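Local coordinates for protein dihydrocoumarin hydrolase, AncDHCH1 (Pseudomonas sp., PDB 6C2C) that probably hydrolyses dihydrocoumarin, a lactone, and appears to be a reconstructed ancestor related to methyl-parathion hydrolase, with a two-zinc metallo-beta-lactamase fold, at residues 190-193 with 197-200. Numbering follows the deposited sequence.
Sequences NTDL and IKAL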
ATOM      1  N   ASN A 190      10.834  12.040 -10.332  1.00 12.79           N
ATOM      2  CA  ASN A 190       9.652  12.918 -10.274  1.00 14.01           C
ATOM      3  C   ASN A 190       9.062  13.094 -11.663  1.00 11.69           C
ATOM      4  O   ASN A 190       9.745  13.584 -12.564  1.00 14.25           O
ATOM      5  CB  ASN A 190      10.010  14.308  -9.730  1.00 13.46           C
ATOM      6  CG  ASN A 190      10.554  14.275  -8.338  1.00 13.64           C
ATOM      7  OD1 ASN A 190      10.264  13.374  -7.561  1.00 13.26           O
ATOM      8  ND2 ASN A 190      11.344  15.333  -7.986  1.00 15.40           N
ATOM      9  N   THR A 191       7.777  12.744 -11.826  1.00  9.99           N
ATOM     10  CA  THR A 191       7.163  12.669 -13.153  1.00 10.19           C
ATOM     11  C   THR A 191       5.686  13.035 -13.085  1.00 13.30           C
ATOM     12  O   THR A 191       4.960  12.490 -12.246  1.00 13.42           O
ATOM     13  CB  THR A 191       7.331  11.242 -13.731  1.00 11.63           C
ATOM     14  OG1 THR A 191       8.747  10.933 -13.791  1.00 12.44           O
ATOM     15  CG2 THR A 191       6.760  11.172 -15.170  1.00 11.82           C
ATOM     16  N   ASP A 192       5.204  13.808 -14.053  1.00 11.57           N
ATOM     17  CA  ASP A 192       3.776  14.082 -14.142  1.00 13.69           C
ATOM     18  C   ASP A 192       3.242  12.812 -14.819  1.00 15.02           C
ATOM     19  O   ASP A 192       3.829  12.353 -15.799  1.00 17.42           O
ATOM     20  CB  ASP A 192       3.507  15.309 -15.007  1.00 14.23           C
ATOM     21  CG  ASP A 192       3.872  16.605 -14.309  1.00 18.35           C
ATOM     22  OD1 ASP A 192       4.263  16.554 -13.123  1.00 20.00           O
ATOM     23  OD2 ASP A 192       3.767  17.675 -14.945  1.00 27.31           O
ATOM     24  N   LEU A 193       2.150  12.239 -14.318  1.00 12.91           N
ATOM     25  CA  LEU A 193       1.646  10.999 -14.874  1.00 13.11           C
ATOM     26  C   LEU A 193       0.370  11.224 -15.669  1.00 15.01           C
ATOM     27  O   LEU A 193       0.309  10.902 -16.872  1.00 15.66           O
ATOM     28  CB  LEU A 193       1.403   9.951 -13.761  1.00 12.14           C
ATOM     29  CG  LEU A 193       2.720   9.617 -13.040  1.00 12.97           C
ATOM     30  CD1 LEU A 193       2.411   8.656 -11.859  1.00 14.56           C
ATOM     31  CD2 LEU A 193       3.696   8.932 -13.993  1.00 15.23           C
ATOM     32  N   ILE A 197      -2.219  13.721 -10.967  1.00 11.26           N
ATOM     33  CA  ILE A 197      -1.418  12.687 -10.260  1.00 10.55           C
ATOM     34  C   ILE A 197       0.039  12.754 -10.744  1.00 11.83           C
ATOM     35  O   ILE A 197       0.333  12.625 -11.953  1.00 12.24           O
ATOM     36  CB  ILE A 197      -1.972  11.263 -10.466  1.00 12.13           C
ATOM     37  CG1 ILE A 197      -3.478  11.242 -10.170  1.00 14.04           C
ATOM     38  CG2 ILE A 197      -1.227  10.301  -9.561  1.00 12.39           C
ATOM     39  CD1 ILE A 197      -4.075   9.850 -10.428  1.00 12.78           C
ATOM     40  N   LYS A 198       0.960  12.828  -9.777  1.00 11.17           N
ATOM     41  CA  LYS A 198       2.393  12.871 -10.054  1.00 11.80           C
ATOM     42  C   LYS A 198       3.103  11.812  -9.237  1.00 10.13           C
ATOM     43  O   LYS A 198       2.652  11.414  -8.153  1.00 13.05           O
ATOM     44  CB  LYS A 198       3.039  14.221  -9.682  1.00 15.22           C
ATOM     45  CG  LYS A 198       2.316  15.446 -10.225  1.00 20.90           C
ATOM     46  CD  LYS A 198       3.002  16.718  -9.732  1.00 23.28           C
ATOM     47  CE  LYS A 198       2.323  17.926 -10.423  1.00 33.50           C
ATOM     48  NZ  LYS A 198       2.386  19.193  -9.608  1.00 53.58           N
ATOM     49  N   ALA A 199       4.173  11.300  -9.843  1.00  9.77           N
ATOM     50  CA  ALA A 199       5.132  10.464  -9.150  1.00 10.64           C
ATOM     51  C   ALA A 199       6.153  11.346  -8.460  1.00 11.47           C
ATOM     52  O   ALA A 199       6.660  12.312  -9.057  1.00 12.46           O
ATOM     53  CB  ALA A 199       5.878   9.586 -10.148  1.00 11.32           C
ATOM     54  N   LEU A 200       6.402  11.050  -7.198  1.00 11.13           N
ATOM     55  CA  LEU A 200       7.364  11.749  -6.384  1.00 14.28           C
ATOM     56  C   LEU A 200       8.369  10.695  -5.836  1.00 12.41           C
ATOM     57  O   LEU A 200       8.032   9.845  -5.106  1.00 12.03           O
ATOM     58  CB  LEU A 200       6.668  12.499  -5.255  1.00 12.98           C
ATOM     59  CG  LEU A 200       7.586  13.206  -4.279  1.00 16.94           C
ATOM     60  CD1 LEU A 200       8.001  14.508  -4.941  1.00 22.98           C
ATOM     61  CD2 LEU A 200       6.888  13.489  -2.981  1.00 20.66           C
TER
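Leu193 reaches toward the neighbouring strand with its CD1 methyl, which lies 4.0 Å from CB of Ala199 and also approaches that residue's backbone N. Its CG sits anti to its own carbonyl carbon (chi1 -62°), and this carries CD1 across toward the partner strand, beside N and CB of Ala199. Phe187 and Tyr212 also touch both residues, so the pair belongs to a small apolar cluster. On the opposite face Asp192 and Lys198 project together from the sheet, one alongside the other. The extended lysine chain passes OD1 of Asp192 with its CG, CD and CE, CE coming to 3.6 Å, while NZ stays 4.8 Å from that oxygen; the opposite charges may attract, but they do not form a salt bridge. The two strands make a beta hairpin at one edge of the seven-stranded mixed sheet, one of the two sheets of the metallo-beta-lactamase alpha/beta-beta/alpha sandwich; 191-194 is the strand at this edge, and 197-201 continues the pairing to 210-216. Thr191 and Ala199 form an antiparallel hydrogen-bonded pair: Thr191 N gives to Ala199 O at 3.0 Å, and Ala199 N returns a bond to Thr191 O at 2.8 Å. Nearer the turn, Leu193 N donates to Ile197 O at 3.0 Å. At the other end, Asn190 lies beside Leu200, its OD1 3.6 Å from CD1 of the leucine and accepting a hydrogen bond from the backbone N of Ala201, just past the segment.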